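Local coordinates for protein post-proline cleaving enzyme (Rickettsia typhi, PDB 4HVT) that probably acts as a serine-type oligopeptidase that cleaves peptides after proline, with an alpha/beta-hydrolase domain paired to a beta-propeller, at residues T73-I78 against L411-N416; N369-V374 against Y394-F399. All blocks are in the same frame, centred on the assembly; numbering follows the deposited sequence.

Interaction 1 (T73-I78 against L411-N416). With EDO (1,2-ethanediol), chain G.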
loop_
_atom_site.group_PDB
_atom_site.type_symbol
_atom_site.label_atom_id
_atom_site.label_comp_id
_atom_site.label_asym_id
_atom_site.label_seq_id
_atom_site.Cartn_x
_atom_site.Cartn_y
_atom_site.Cartn_z
ATOM N N THR A 73 14.996 -11.490 6.467
ATOM C CA THR A 73 14.013 -12.536 6.685
ATOM C C THR A 73 13.290 -12.834 5.399
ATOM O O THR A 73 12.699 -11.895 4.805
ATOM C CB THR A 73 13.011 -12.120 7.771
ATOM O OG1 THR A 73 13.753 -11.937 8.989
ATOM C CG2 THR A 73 11.988 -13.205 7.967
ATOM N N PRO A 74 13.323 -14.120 4.959
ATOM C CA PRO A 74 12.618 -14.469 3.706
ATOM C C PRO A 74 11.146 -14.830 3.957
ATOM O O PRO A 74 10.813 -15.964 4.194
ATOM C CB PRO A 74 13.416 -15.682 3.211
ATOM C CG PRO A 74 13.851 -16.367 4.470
ATOM C CD PRO A 74 14.105 -15.263 5.459
ATOM N N TYR A 75 10.275 -13.846 3.968
ATOM C CA TYR A 75 8.871 -14.054 4.243
ATOM C C TYR A 75 8.262 -14.864 3.107
ATOM O O TYR A 75 8.717 -14.820 1.948
ATOM C CB TYR A 75 8.161 -12.701 4.414
ATOM C CG TYR A 75 8.694 -11.927 5.585
ATOM C CD1 TYR A 75 8.347 -12.287 6.877
ATOM C CD2 TYR A 75 9.581 -10.862 5.421
ATOM C CE1 TYR A 75 8.840 -11.633 7.957
ATOM C CE2 TYR A 75 10.085 -10.189 6.526
ATOM C CZ TYR A 75 9.712 -10.597 7.790
ATOM O OH TYR A 75 10.220 -9.954 8.883
ATOM N N GLY A 76 7.244 -15.619 3.409
ATOM C CA GLY A 76 6.616 -16.409 2.342
ATOM C C GLY A 76 5.190 -16.839 2.518
ATOM O O GLY A 76 4.525 -16.394 3.417
ATOM N N VAL A 77 4.768 -17.734 1.625
ATOM C CA VAL A 77 3.412 -18.300 1.585
ATOM C C VAL A 77 3.550 -19.804 1.250
ATOM O O VAL A 77 4.352 -20.205 0.385
ATOM C CB VAL A 77 2.517 -17.557 0.567
ATOM C CG1 VAL A 77 3.020 -17.704 -0.811
ATOM C CG2 VAL A 77 1.120 -18.087 0.610
ATOM N N ILE A 78 2.775 -20.647 1.943
ATOM C CA ILE A 78 2.751 -22.070 1.728
ATOM C C ILE A 78 1.706 -22.465 0.675
ATOM O O ILE A 78 0.516 -22.122 0.798
ATOM C CB ILE A 78 2.382 -22.812 3.011
ATOM C CG1 ILE A 78 3.527 -22.597 4.062
ATOM C CG2 ILE A 78 2.118 -24.297 2.733
ATOM C CD1 ILE A 78 3.257 -23.079 5.483
ATOM N N LEU A 411 1.256 -19.270 7.330
ATOM C CA LEU A 411 2.368 -18.543 7.957
ATOM C C LEU A 411 1.899 -17.247 8.547
ATOM O O LEU A 411 1.248 -16.427 7.857
ATOM C CB LEU A 411 3.522 -18.307 7.008
ATOM C CG LEU A 411 4.208 -19.599 6.519
ATOM C CD1 LEU A 411 5.130 -19.319 5.360
ATOM C CD2 LEU A 411 4.959 -20.298 7.662
ATOM N N ILE A 412 2.228 -17.053 9.814
ATOM C CA ILE A 412 1.771 -15.905 10.608
ATOM C C ILE A 412 3.014 -15.084 10.936
ATOM O O ILE A 412 4.045 -15.676 11.260
ATOM C CB ILE A 412 1.062 -16.386 11.912
ATOM C CG1 ILE A 412 -0.460 -16.718 11.687
ATOM C CG2 ILE A 412 1.088 -15.327 12.983
ATOM C CD1 ILE A 412 -0.688 -17.694 10.639
ATOM N N THR A 413 2.907 -13.755 10.883
ATOM C CA THR A 413 3.939 -12.921 11.490
ATOM C C THR A 413 3.384 -12.180 12.699
ATOM O O THR A 413 2.223 -11.712 12.664
ATOM C CB THR A 413 4.581 -11.949 10.500
ATOM O OG1 THR A 413 3.586 -11.077 9.916
ATOM C CG2 THR A 413 5.256 -12.725 9.434
ATOM N N ILE A 414 4.203 -12.004 13.741
ATOM C CA ILE A 414 3.875 -11.116 14.857
ATOM C C ILE A 414 5.151 -10.302 15.121
ATOM O O ILE A 414 6.286 -10.845 15.076
ATOM C CB ILE A 414 3.407 -11.820 16.147
ATOM C CG1 ILE A 414 2.350 -12.900 15.885
ATOM C CG2 ILE A 414 2.825 -10.845 17.144
ATOM C CD1 ILE A 414 2.013 -13.806 17.031
ATOM N N GLU A 415 4.959 -9.025 15.391
ATOM C CA GLU A 415 6.052 -8.077 15.599
ATOM C C GLU A 415 5.540 -6.898 16.414
ATOM O O GLU A 415 4.324 -6.777 16.702
ATOM C CB GLU A 415 6.548 -7.522 14.260
ATOM C CG GLU A 415 5.556 -6.583 13.555
ATOM C CD GLU A 415 5.904 -6.458 12.106
ATOM O OE1 GLU A 415 6.545 -5.468 11.691
ATOM O OE2 GLU A 415 5.564 -7.394 11.325
ATOM N N ASN A 416 6.481 -6.008 16.781
ATOM C CA ASN A 416 6.095 -4.681 17.217
ATOM C C ASN A 416 7.177 -3.720 16.773
ATOM O O ASN A 416 8.099 -4.075 16.088
ATOM C CB ASN A 416 5.730 -4.624 18.736
ATOM C CG ASN A 416 6.931 -4.632 19.671
ATOM O OD1 ASN A 416 8.016 -4.231 19.270
ATOM N ND2 ASN A 416 6.735 -5.068 20.945
HETATM C C1 EDO G . 6.489 -9.087 7.209
HETATM O O1 EDO G . 5.618 -8.373 6.339
HETATM C C2 EDO G . 6.681 -8.365 8.530
HETATM O O2 EDO G . 5.563 -7.533 8.794
HETATM O O HOH W 1 1.205 -19.573 4.052
#
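Apolar packing between I78 and L411 forms the buried end of this contact between the first and last blades of the propeller. Here the two side chains cross at about a right angle. The terminal methyl CD1 of I78 lies 3.8 Å from the branch carbon CG of L411, while CG1 of I78 is 3.9 Å from L411 CD1. With CG anti to the carbonyl carbon (chi1 -64°) and CD1 extended beyond it (chi2 167°), L411 also sets CD1 against the backbone of the facing loop, 3.6 Å from G76 O.

Toward the partly exposed end, T413 CG2 approaches the Y75 ring obliquely, 4.0 Å from CE1. T73 CG2 lies on one ring face, offset toward the rim. Over the centre of the opposite face sits C1 of a 1,2-ethanediol, probably from the crystallisation liquor, 3.5 Å above the plane.

Between 73-78 and 411-416 themselves there is no hydrogen bond; a water accepts from I78 N at 2.8 Å and, weakly, from L411 N at 3.3 Å. A direct bond to the same blade runs from S402 OG, on the strand beside L411, to G76 O. The diol donates through O2 to E415 OE2, while E415 OE1 accepts from F496 N.

V77 pairs by backbone with Y84 and L411 with S402, each within its own blade. The blades meet here through methyl groups, one ring, a shared water and the G76 O to S402 OG bond, with no continuous sheet, consistent with the open closure known for prolyl oligopeptidase propellers.

Interaction 2 (N369-V374 against Y394-F399)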
loop_
_atom_site.group_PDB
_atom_site.type_symbol
_atom_site.label_atom_id
_atom_site.label_comp_id
_atom_site.label_asym_id
_atom_site.label_seq_id
_atom_site.Cartn_x
_atom_site.Cartn_y
_atom_site.Cartn_z
ATOM N N ASN A 369 -7.433 -0.047 19.932
ATOM C CA ASN A 369 -6.483 1.014 20.205
ATOM C C ASN A 369 -5.149 0.781 19.490
ATOM O O ASN A 369 -4.078 1.014 20.012
ATOM C CB ASN A 369 -6.344 1.217 21.720
ATOM C CG ASN A 369 -5.957 2.635 22.063
ATOM O OD1 ASN A 369 -6.176 3.566 21.279
ATOM N ND2 ASN A 369 -5.383 2.819 23.244
ATOM N N VAL A 370 -5.252 0.397 18.218
ATOM C CA VAL A 370 -4.089 0.209 17.312
ATOM C C VAL A 370 -3.132 -0.849 17.826
ATOM O O VAL A 370 -1.957 -0.809 17.529
ATOM C CB VAL A 370 -3.348 1.545 17.011
ATOM C CG1 VAL A 370 -2.695 1.472 15.648
ATOM C CG2 VAL A 370 -4.293 2.720 17.051
ATOM N N VAL A 371 -3.678 -1.822 18.562
ATOM C CA VAL A 371 -2.972 -3.037 18.960
ATOM C C VAL A 371 -3.701 -4.255 18.318
ATOM O O VAL A 371 -4.921 -4.413 18.454
ATOM C CB VAL A 371 -2.979 -3.241 20.480
ATOM C CG1 VAL A 371 -2.176 -4.486 20.812
ATOM C CG2 VAL A 371 -2.398 -2.024 21.177
ATOM N N ALA A 372 -2.960 -5.088 17.620
ATOM C CA ALA A 372 -3.574 -6.225 16.921
ATOM C C ALA A 372 -4.207 -7.252 17.879
ATOM O O ALA A 372 -3.645 -7.569 18.949
ATOM C CB ALA A 372 -2.581 -6.938 16.012
ATOM N N LYS A 373 -5.367 -7.720 17.456
ATOM C CA LYS A 373 -6.130 -8.769 18.159
ATOM C C LYS A 373 -6.638 -9.723 17.108
ATOM O O LYS A 373 -7.108 -9.290 16.046
ATOM C CB LYS A 373 -7.309 -8.153 18.899
ATOM C CG LYS A 373 -6.915 -7.067 19.908
ATOM C CD LYS A 373 -6.088 -7.600 21.097
ATOM C CE LYS A 373 -5.477 -6.464 21.910
ATOM N NZ LYS A 373 -4.700 -6.888 23.112
ATOM N N VAL A 374 -6.612 -11.011 17.427
ATOM C CA VAL A 374 -7.018 -12.043 16.494
ATOM C C VAL A 374 -7.867 -13.127 17.180
ATOM O O VAL A 374 -7.580 -13.561 18.284
ATOM C CB VAL A 374 -5.756 -12.718 15.881
ATOM C CG1 VAL A 374 -6.106 -13.793 14.860
ATOM C CG2 VAL A 374 -4.870 -11.697 15.214
ATOM N N TYR A 394 3.427 -10.631 21.881
ATOM C CA TYR A 394 4.183 -9.384 21.849
ATOM C C TYR A 394 3.339 -8.248 22.527
ATOM O O TYR A 394 2.092 -8.208 22.387
ATOM C CB TYR A 394 4.431 -9.013 20.380
ATOM C CG TYR A 394 5.583 -9.643 19.594
ATOM C CD1 TYR A 394 5.620 -11.005 19.301
ATOM C CD2 TYR A 394 6.553 -8.831 19.003
ATOM C CE1 TYR A 394 6.651 -11.557 18.524
ATOM C CE2 TYR A 394 7.604 -9.376 18.255
ATOM C CZ TYR A 394 7.632 -10.736 17.999
ATOM O OH TYR A 394 8.667 -11.268 17.226
ATOM N N GLN A 395 3.977 -7.315 23.235
ATOM C CA GLN A 395 3.312 -6.044 23.576
ATOM C C GLN A 395 3.135 -5.189 22.320
ATOM O O GLN A 395 3.972 -5.229 21.427
ATOM C CB GLN A 395 4.121 -5.220 24.591
ATOM C CG GLN A 395 4.229 -5.868 25.966
ATOM C CD GLN A 395 2.905 -5.858 26.719
ATOM O OE1 GLN A 395 2.421 -6.903 27.173
ATOM N NE2 GLN A 395 2.300 -4.678 26.831
ATOM N N ASN A 396 2.072 -4.397 22.249
ATOM C CA ASN A 396 1.841 -3.575 21.047
ATOM C C ASN A 396 1.953 -4.392 19.734
ATOM O O ASN A 396 2.443 -3.944 18.701
ATOM C CB ASN A 396 2.777 -2.371 21.048
ATOM C CG ASN A 396 2.239 -1.218 21.894
ATOM O OD1 ASN A 396 2.752 -0.950 22.956
ATOM N ND2 ASN A 396 1.166 -0.575 21.437
ATOM N N ALA A 397 1.380 -5.572 19.778
ATOM C CA ALA A 397 1.475 -6.535 18.684
ATOM C C ALA A 397 0.891 -6.010 17.366
ATOM O O ALA A 397 -0.096 -5.273 17.353
ATOM C CB ALA A 397 0.755 -7.809 19.062
ATOM N N ILE A 398 1.588 -6.342 16.276
ATOM C CA ILE A 398 1.133 -6.145 14.926
ATOM C C ILE A 398 1.210 -7.509 14.254
ATOM O O ILE A 398 2.260 -8.162 14.312
ATOM C CB ILE A 398 2.090 -5.156 14.203
ATOM C CG1 ILE A 398 2.160 -3.849 14.975
ATOM C CG2 ILE A 398 1.734 -5.003 12.735
ATOM C CD1 ILE A 398 0.880 -3.062 15.014
ATOM N N PHE A 399 0.101 -7.900 13.632
ATOM C CA PHE A 399 -0.196 -9.223 13.095
ATOM C C PHE A 399 -0.341 -9.223 11.592
ATOM O O PHE A 399 -0.981 -8.353 11.011
ATOM C CB PHE A 399 -1.479 -9.739 13.731
ATOM C CG PHE A 399 -1.901 -11.120 13.299
ATOM C CD1 PHE A 399 -1.466 -12.239 13.977
ATOM C CD2 PHE A 399 -2.822 -11.277 12.261
ATOM C CE1 PHE A 399 -1.895 -13.529 13.592
ATOM C CE2 PHE A 399 -3.278 -12.525 11.892
ATOM C CZ PHE A 399 -2.806 -13.665 12.542
HETATM O O HOH W 2 0.445 -1.580 18.706
#
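A372 and A397 join successive blades of the seven-bladed beta-propeller, where strand 371-380 of the sixth sheet meets the chain entering strand 398-402, the innermost strand of the seventh. One direct hydrogen bond crosses the contact: A372 N donates to A397 O at 2.9 Å, with an N-H...O angle of 162°. The bond is fairly straight at the hydrogen, but the donor is tilted out of the carbonyl plane, so it is oblique at the acceptor.

A CH-pi contact joins V374 and F399. CG anti to the backbone N (chi1 -179°) places the phenyl group beside V374, and the near-perpendicular second torsion turns a face to it. The CG2 branch of V374, anti to its carbonyl carbon, lies 3.5 Å from the ring centroid and 8° off the normal. Its sister CG1 reaches only toward the CZ end. Next to this pair the small A372 methyl packs on the stem of the aromatic, with A372 CB 3.8 Å from F399 CB. L392, A365 and I412 also touch the phenylalanine, placing it between the two blades.

At the other end V371 spreads its methyls over the turn before the strand: CG1 faces A397 N, whereas CG2 lies near ND2 of N396, and the side chains of V371 and N396 cross at about a right angle. Although the CB of N396 points away from the opposing segment, its amide turns back. ND2 donates to Q451 OE1 on the strand 447-455 of the hydrolase-side sheet and also to a water, 3.0 Å from ND2. The same water donates to V370 O at 2.8 Å and weakly to N396 O at 3.1 Å.

How the interactions relate
The two contacts lie about 15 Å apart, centre to centre, on the same side of the chain's centre. They share the last propeller sheet, in which strands 398-402 and 410-415 are antiparallel neighbours, successive in sequence. Interaction 2 joins this blade to the sixth, with 19 residues between its segments; interaction 1 joins it to the first, with 332, so interaction 2 is nested inside the loop that interaction 1 closes. The contacts also touch: E415 O is 2.8 Å from I398 N, a probable hydrogen bond, as is N416 ND2 with Q395 O. The last blade is thus packed against both its neighbours, completing the ring.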